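Local structure of homoserine kinase (Cytophaga hutchinsonii, 4P52) at residues T196-H201 against K307-I312; K268-D273 against G302-K307. The protein probably catalyses the ATP-dependent phosphorylation of L-homoserine to O-phospho-L-homoserine, a step towards threonine, as a kinase of the GHMP family. All blocks are in the same frame, centred on the assembly; numbering follows the deposited sequence.

Interaction 1: T196-H201 against K307-I312; sequences TIIHPH and KGFDAI
Pro200, closing strand 194-200, and Phe309, late in helix 295-310, bring their CA atoms to 7.2 Å, the nearest backbone approach between 196-201 and 307-312, and no hydrogen bond joins the two segments. The gap is filled by three buried apolar side chains: the Phe309 ring takes Pro200 over one face and Ile198 at its edge. Pro200 CB stands 3.8 Å from the ring centroid of Phe309 and only 15° off the normal, a CH-pi contact displaced a little toward the rim. Pro200 CG continues this touch at the far end of the ring, 3.9 Å from Phe309 CZ. In Ile198, CG1 lies anti to the backbone N (chi1 -173°); with chi2 also extended, this carries CD1 out from the sheet toward the helix, near the ring plane and 3.7 Å from Phe309 CD2. The other branch also takes part, as Ile198 CG2 lies 4.0 Å from Phe309 CE2, and the two branches together line the CD2-CE2 side of the ring. With only an alanine's methyl at Phe309, helix and sheet would probably be left with a gap, the CB of Pro200 losing its ring face and both branches of Ile198 their edge. Ile288 of the adjacent strand 288-292 touches both Phe309 and Ile198, so the ring rests on two strands of the sheet. The backbones of Ile198 and His199 are hydrogen-bonded to Ile288 and Asp317 in the flanking strands. Toward the helix end the contact is purely apolar: van der Waals and CH-pi contact alone join ring and strand, so the seat of Phe309 here depends on complementary shape.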
ATOM      1  N   THR A 196     -14.628  13.786   9.823  1.00 24.30           N
ATOM      2  CA  THR A 196     -14.803  14.897  10.718  1.00 23.80           C
ATOM      3  C   THR A 196     -13.451  15.553  10.821  1.00 23.99           C
ATOM      4  O   THR A 196     -12.479  14.888  11.178  1.00 24.15           O
ATOM      5  CB  THR A 196     -15.281  14.457  12.110  1.00 24.16           C
ATOM      6  OG1 THR A 196     -16.470  13.668  11.980  1.00 24.80           O
ATOM      7  CG2 THR A 196     -15.605  15.680  12.954  1.00 23.77           C
ATOM      8  N   ILE A 197     -13.393  16.843  10.475  1.00 24.56           N
ATOM      9  CA  ILE A 197     -12.194  17.672  10.618  1.00 24.83           C
ATOM     10  C   ILE A 197     -12.388  18.636  11.792  1.00 25.85           C
ATOM     11  O   ILE A 197     -13.421  19.317  11.884  1.00 27.63           O
ATOM     12  CB  ILE A 197     -11.931  18.592   9.390  1.00 26.10           C
ATOM     13  CG1 ILE A 197     -11.844  17.843   8.061  1.00 25.86           C
ATOM     14  CG2 ILE A 197     -10.627  19.348   9.560  1.00 28.21           C
ATOM     15  CD1 ILE A 197     -11.158  16.520   8.159  1.00 26.22           C
ATOM     16  N   ILE A 198     -11.403  18.690  12.682  1.00 23.78           N
ATOM     17  CA  ILE A 198     -11.351  19.733  13.689  1.00 23.23           C
ATOM     18  C   ILE A 198     -10.082  20.574  13.511  1.00 24.02           C
ATOM     19  O   ILE A 198      -8.948  20.039  13.419  1.00 23.76           O
ATOM     20  CB  ILE A 198     -11.509  19.200  15.132  1.00 22.00           C
ATOM     21  CG1 ILE A 198     -11.626  20.373  16.109  1.00 21.96           C
ATOM     22  CG2 ILE A 198     -10.413  18.211  15.527  1.00 20.08           C
ATOM     23  CD1 ILE A 198     -12.408  20.009  17.357  1.00 22.60           C
ATOM     24  N   HIS A 199     -10.283  21.887  13.442  1.00 23.29           N
ATOM     25  CA  HIS A 199      -9.185  22.792  13.343  1.00 23.20           C
ATOM     26  C   HIS A 199      -9.070  23.664  14.601  1.00 24.05           C
ATOM     27  O   HIS A 199      -9.882  24.574  14.794  1.00 23.84           O
ATOM     28  CB  HIS A 199      -9.312  23.670  12.118  1.00 24.60           C
ATOM     29  CG  HIS A 199      -8.332  24.786  12.116  1.00 28.20           C
ATOM     30  ND1 HIS A 199      -8.707  26.104  12.307  1.00 32.38           N
ATOM     31  CD2 HIS A 199      -6.978  24.774  12.071  1.00 28.94           C
ATOM     32  CE1 HIS A 199      -7.621  26.858  12.336  1.00 33.16           C
ATOM     33  NE2 HIS A 199      -6.560  26.077  12.184  1.00 32.09           N
ATOM     34  N   PRO A 200      -8.026  23.417  15.434  1.00 24.46           N
ATOM     35  CA  PRO A 200      -7.806  24.210  16.641  1.00 25.61           C
ATOM     36  C   PRO A 200      -7.282  25.612  16.329  1.00 27.12           C
ATOM     37  O   PRO A 200      -6.515  25.797  15.392  1.00 27.88           O
ATOM     38  CB  PRO A 200      -6.748  23.402  17.382  1.00 26.18           C
ATOM     39  CG  PRO A 200      -5.937  22.759  16.288  1.00 24.53           C
ATOM     40  CD  PRO A 200      -6.919  22.464  15.191  1.00 23.85           C
ATOM     41  N   HIS A 201      -7.689  26.600  17.109  1.00 29.06           N
ATOM     42  CA  HIS A 201      -7.242  27.985  16.873  1.00 30.28           C
ATOM     43  C   HIS A 201      -5.879  28.268  17.488  1.00 32.42           C
ATOM     44  O   HIS A 201      -5.739  29.020  18.445  1.00 35.25           O
ATOM     45  CB  HIS A 201      -8.290  28.975  17.350  1.00 30.10           C
ATOM     46  CG  HIS A 201      -9.571  28.897  16.581  1.00 30.78           C
ATOM     47  ND1 HIS A 201     -10.756  29.436  17.044  1.00 32.44           N
ATOM     48  CD2 HIS A 201      -9.855  28.344  15.377  1.00 29.27           C
ATOM     49  CE1 HIS A 201     -11.712  29.224  16.155  1.00 31.65           C
ATOM     50  NE2 HIS A 201     -11.189  28.567  15.134  1.00 31.07           N
ATOM     51  N   LYS A 307     -14.833  19.030  22.515  1.00 31.24           N
ATOM     52  CA  LYS A 307     -14.823  19.030  23.966  1.00 32.71           C
ATOM     53  C   LYS A 307     -13.391  18.827  24.500  1.00 32.92           C
ATOM     54  O   LYS A 307     -13.030  19.376  25.546  1.00 33.88           O
ATOM     55  CB  LYS A 307     -15.793  17.961  24.469  1.00 35.15           C
ATOM     56  CG  LYS A 307     -16.084  17.990  25.944  1.00 39.98           C
ATOM     57  CD  LYS A 307     -16.304  16.586  26.497  1.00 45.36           C
ATOM     58  CE  LYS A 307     -17.035  16.619  27.844  1.00 51.05           C
ATOM     59  NZ  LYS A 307     -17.111  15.281  28.503  1.00 53.33           N
ATOM     60  N   GLY A 308     -12.571  18.056  23.773  1.00 31.06           N
ATOM     61  CA  GLY A 308     -11.139  17.921  24.079  1.00 29.30           C
ATOM     62  C   GLY A 308     -10.387  19.249  24.006  1.00 29.35           C
ATOM     63  O   GLY A 308      -9.656  19.588  24.919  1.00 32.63           O
ATOM     64  N   PHE A 309     -10.578  20.023  22.950  1.00 26.67           N
ATOM     65  CA  PHE A 309      -9.869  21.293  22.849  1.00 26.60           C
ATOM     66  C   PHE A 309     -10.421  22.363  23.777  1.00 28.99           C
ATOM     67  O   PHE A 309      -9.663  23.203  24.245  1.00 30.51           O
ATOM     68  CB  PHE A 309      -9.863  21.828  21.417  1.00 24.27           C
ATOM     69  CG  PHE A 309      -8.866  21.167  20.517  1.00 22.71           C
ATOM     70  CD1 PHE A 309      -7.520  21.198  20.803  1.00 22.52           C
ATOM     71  CD2 PHE A 309      -9.273  20.540  19.345  1.00 22.35           C
ATOM     72  CE1 PHE A 309      -6.596  20.592  19.954  1.00 21.88           C
ATOM     73  CE2 PHE A 309      -8.346  19.953  18.480  1.00 21.53           C
ATOM     74  CZ  PHE A 309      -7.002  19.979  18.787  1.00 20.96           C
ATOM     75  N   ASP A 310     -11.731  22.358  24.012  1.00 29.24           N
ATOM     76  CA  ASP A 310     -12.335  23.284  24.945  1.00 30.90           C
ATOM     77  C   ASP A 310     -11.775  23.068  26.329  1.00 30.73           C
ATOM     78  O   ASP A 310     -11.626  24.027  27.074  1.00 32.31           O
ATOM     79  CB  ASP A 310     -13.852  23.138  25.001  1.00 34.42           C
ATOM     80  CG  ASP A 310     -14.529  23.580  23.718  1.00 39.52           C
ATOM     81  OD1 ASP A 310     -13.838  24.093  22.824  1.00 42.81           O
ATOM     82  OD2 ASP A 310     -15.759  23.406  23.581  1.00 42.69           O
ATOM     83  N   ALA A 311     -11.453  21.822  26.677  1.00 29.32           N
ATOM     84  CA  ALA A 311     -11.021  21.515  28.049  1.00 29.25           C
ATOM     85  C   ALA A 311      -9.604  22.054  28.305  1.00 29.68           C
ATOM     86  O   ALA A 311      -9.139  22.093  29.453  1.00 30.93           O
ATOM     87  CB  ALA A 311     -11.086  20.018  28.308  1.00 27.87           C
ATOM     88  N   ILE A 312      -8.901  22.433  27.233  1.00 27.49           N
ATOM     89  CA  ILE A 312      -7.629  23.108  27.383  1.00 26.34           C
ATOM     90  C   ILE A 312      -7.682  24.538  26.858  1.00 26.67           C
ATOM     91  O   ILE A 312      -6.661  25.163  26.644  1.00 26.46           O
ATOM     92  CB  ILE A 312      -6.460  22.273  26.823  1.00 24.83           C
ATOM     93  CG1 ILE A 312      -6.580  22.065  25.304  1.00 23.26           C
ATOM     94  CG2 ILE A 312      -6.323  20.977  27.618  1.00 24.25           C
ATOM     95  CD1 ILE A 312      -5.340  21.449  24.700  1.00 22.24           C
TER

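Interaction 2: K268-D273 against G302-K307; sequences KKAALD and GQAMKK
Ala270 and Ala304 face each other where helix 264-273 runs beside helix 295-310, their CB bonds each pointing at the other helix. The methyls lie alongside one another, with Ala270 CB 4.2 Å from Ala304 CB. Each also rests against the opposing backbone, Ala270 CB being 3.6 Å from Ala304 O and Ala304 CB near Ala270 O. Such small residues let the two helices come close, the CA atoms of Ala270 and Ala304 being 5.6 Å apart. Next along, Ala271 meets Met305, a selenomethionine in the crystal, and this is the one long side chain at the interface. Met305 CB leaves the helix at an angle to the other segment and makes no close approach to it. From there CG, anti to the carbonyl carbon and beside the backbone N (chi1 -63°), comes to 3.8 Å from Ala271 CB. The chain then extends to SE, which passes the same methyl at 3.9 Å, so that two successive atoms of Met305 lie along Ala271 CB. At SE the chain bends (chi3 -66°), and the terminal CE turns from Ala271 to Thr196 on the sheet. The interface is wholly apolar between side chains, and the charged ends of Lys268 and Lys306 lie outside it. Lys268 NZ forms a salt bridge with Glu254 of helix 253-257, while Lys306 NZ makes a weak hydrogen bond to Ser316 OG of strand 316-322. Helix 295-310 lies on the four-stranded antiparallel sheet, with Met305 against Thr196 and Ile198 of strand 194-200, and has helix 264-273 alongside it at the Ala304 flank, consistent with the ferredoxin-like C-terminal domain of GHMP kinases.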
ATOM      1  N   LYS A 268      -7.520  12.593  20.208  1.00 26.29           N
ATOM      2  CA  LYS A 268      -7.547  11.350  19.452  1.00 27.37           C
ATOM      3  C   LYS A 268      -8.341  10.303  20.223  1.00 30.11           C
ATOM      4  O   LYS A 268      -9.219   9.624  19.668  1.00 31.15           O
ATOM      5  CB  LYS A 268      -6.136  10.851  19.204  1.00 29.23           C
ATOM      6  CG  LYS A 268      -6.002   9.881  18.045  1.00 30.72           C
ATOM      7  CD  LYS A 268      -5.050   8.769  18.405  1.00 31.98           C
ATOM      8  CE  LYS A 268      -4.925   7.761  17.278  1.00 32.97           C
ATOM      9  NZ  LYS A 268      -3.612   7.981  16.639  1.00 34.74           N
ATOM     10  N   LYS A 269      -8.062  10.209  21.518  1.00 31.28           N
ATOM     11  CA  LYS A 269      -8.749   9.266  22.368  1.00 32.91           C
ATOM     12  C   LYS A 269     -10.228   9.564  22.414  1.00 32.60           C
ATOM     13  O   LYS A 269     -11.043   8.648  22.427  1.00 35.55           O
ATOM     14  CB  LYS A 269      -8.186   9.286  23.776  1.00 37.10           C
ATOM     15  CG  LYS A 269      -8.553   8.035  24.551  1.00 43.00           C
ATOM     16  CD  LYS A 269      -8.260   8.194  26.026  1.00 49.33           C
ATOM     17  CE  LYS A 269      -9.119   7.243  26.845  1.00 55.76           C
ATOM     18  NZ  LYS A 269      -8.998   7.660  28.268  1.00 60.14           N
ATOM     19  N   ALA A 270     -10.586  10.840  22.437  1.00 30.05           N
ATOM     20  CA  ALA A 270     -11.993  11.197  22.473  1.00 29.27           C
ATOM     21  C   ALA A 270     -12.696  10.787  21.152  1.00 28.44           C
ATOM     22  O   ALA A 270     -13.815  10.287  21.167  1.00 29.61           O
ATOM     23  CB  ALA A 270     -12.160  12.688  22.778  1.00 28.70           C
ATOM     24  N   ALA A 271     -12.027  10.965  20.020  1.00 26.31           N
ATOM     25  CA  ALA A 271     -12.582  10.541  18.752  1.00 25.44           C
ATOM     26  C   ALA A 271     -12.746   9.027  18.710  1.00 27.06           C
ATOM     27  O   ALA A 271     -13.781   8.526  18.267  1.00 27.96           O
ATOM     28  CB  ALA A 271     -11.726  11.014  17.592  1.00 23.65           C
ATOM     29  N   LEU A 272     -11.738   8.291  19.168  1.00 27.65           N
ATOM     30  CA  LEU A 272     -11.838   6.830  19.162  1.00 29.07           C
ATOM     31  C   LEU A 272     -12.906   6.349  20.133  1.00 30.55           C
ATOM     32  O   LEU A 272     -13.704   5.496  19.764  1.00 31.94           O
ATOM     33  CB  LEU A 272     -10.499   6.154  19.447  1.00 29.92           C
ATOM     34  CG  LEU A 272      -9.462   6.319  18.341  1.00 29.67           C
ATOM     35  CD1 LEU A 272      -8.132   5.781  18.845  1.00 30.29           C
ATOM     36  CD2 LEU A 272      -9.878   5.621  17.055  1.00 29.60           C
ATOM     37  N   ASP A 273     -12.972   6.922  21.338  1.00 30.88           N
ATOM     38  CA  ASP A 273     -14.095   6.590  22.257  1.00 32.87           C
ATOM     39  C   ASP A 273     -15.464   6.973  21.680  1.00 31.23           C
ATOM     40  O   ASP A 273     -16.445   6.345  22.013  1.00 31.23           O
ATOM     41  CB  ASP A 273     -13.935   7.184  23.657  1.00 37.39           C
ATOM     42  CG  ASP A 273     -12.656   6.716  24.369  1.00 48.20           C
ATOM     43  OD1 ASP A 273     -11.993   5.763  23.888  1.00 53.92           O
ATOM     44  OD2 ASP A 273     -12.285   7.315  25.415  1.00 53.43           O
ATOM     45  N   GLY A 302     -17.168  14.775  16.196  1.00 24.87           N
ATOM     46  CA  GLY A 302     -16.848  16.185  16.165  1.00 25.09           C
ATOM     47  C   GLY A 302     -17.090  16.846  17.497  1.00 26.70           C
ATOM     48  O   GLY A 302     -16.245  17.600  17.966  1.00 27.16           O
ATOM     49  N   GLN A 303     -18.229  16.549  18.115  1.00 28.12           N
ATOM     50  CA  GLN A 303     -18.543  17.054  19.441  1.00 30.52           C
ATOM     51  C   GLN A 303     -17.556  16.624  20.521  1.00 30.46           C
ATOM     52  O   GLN A 303     -17.262  17.410  21.438  1.00 32.34           O
ATOM     53  CB  GLN A 303     -19.989  16.746  19.846  1.00 35.04           C
ATOM     54  CG  GLN A 303     -21.008  17.697  19.214  1.00 43.20           C
ATOM     55  CD  GLN A 303     -20.512  19.175  19.123  1.00 51.62           C
ATOM     56  OE1 GLN A 303     -19.872  19.591  18.109  1.00 52.13           O
ATOM     57  NE2 GLN A 303     -20.789  19.971  20.187  1.00 49.47           N
ATOM     58  N   ALA A 304     -17.038  15.404  20.433  1.00 28.81           N
ATOM     59  CA  ALA A 304     -16.093  14.932  21.448  1.00 29.18           C
ATOM     60  C   ALA A 304     -14.680  15.523  21.264  1.00 29.79           C
ATOM     61  O   ALA A 304     -13.974  15.803  22.242  1.00 30.55           O
ATOM     62  CB  ALA A 304     -16.063  13.411  21.498  1.00 28.06           C
HETATM   63  N   MSE A 305     -14.282  15.737  20.015  1.00 29.34           N
HETATM   64  CA  MSE A 305     -13.017  16.400  19.726  1.00 30.49           C
HETATM   65  C   MSE A 305     -13.082  17.856  20.161  1.00 29.95           C
HETATM   66  O   MSE A 305     -12.168  18.334  20.836  1.00 29.24           O
HETATM   67  CB  MSE A 305     -12.605  16.237  18.272  1.00 32.39           C
HETATM   68  CG  MSE A 305     -12.347  14.778  17.904  1.00 38.32           C
HETATM   69 SE   MSE A 305     -11.579  14.653  16.066  1.00 53.54          SE
HETATM   70  CE  MSE A 305     -13.062  15.281  14.934  1.00 43.49           C
ATOM     71  N   LYS A 306     -14.159  18.563  19.807  1.00 29.68           N
ATOM     72  CA  LYS A 306     -14.388  19.928  20.302  1.00 30.62           C
ATOM     73  C   LYS A 306     -14.270  20.010  21.826  1.00 32.13           C
ATOM     74  O   LYS A 306     -13.658  20.936  22.367  1.00 34.11           O
ATOM     75  CB  LYS A 306     -15.751  20.462  19.856  1.00 31.97           C
ATOM     76  CG  LYS A 306     -16.171  21.780  20.515  1.00 33.97           C
ATOM     77  CD  LYS A 306     -17.549  22.272  20.073  1.00 35.12           C
ATOM     78  CE  LYS A 306     -17.605  22.601  18.577  1.00 36.68           C
ATOM     79  NZ  LYS A 306     -16.612  23.611  18.068  1.00 37.55           N
ATOM     80  N   LYS A 307     -14.833  19.030  22.515  1.00 31.24           N
ATOM     81  CA  LYS A 307     -14.823  19.030  23.966  1.00 32.71           C
ATOM     82  C   LYS A 307     -13.391  18.827  24.500  1.00 32.92           C
ATOM     83  O   LYS A 307     -13.030  19.376  25.546  1.00 33.88           O
ATOM     84  CB  LYS A 307     -15.793  17.961  24.469  1.00 35.15           C
ATOM     85  CG  LYS A 307     -16.084  17.990  25.944  1.00 39.98           C
ATOM     86  CD  LYS A 307     -16.304  16.586  26.497  1.00 45.36           C
ATOM     87  CE  LYS A 307     -17.035  16.619  27.844  1.00 51.05           C
ATOM     88  NZ  LYS A 307     -17.111  15.281  28.503  1.00 53.33           N
TER

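How the interactions relate
Interactions 1 and 2 have centres about 8 Å apart and both use helix 295-310, sharing Lys307. Interaction 2 holds that helix to helix 264-273; interaction 1, about one turn farther along, sets its end on strand 194-200. In the chain, 196-201 comes first, then 268-273, 302-307 and 307-312, so interaction 2 is nested within the loop closed by interaction 1. They also meet directly, as Ile198 CD1 packs against the backbone between Met305 and Lys306. Together they build a layered arrangement in the C-terminal part of this GHMP-family kinase: antiparallel sheet, helix 295-310 upon it, and helix 264-273 beside that.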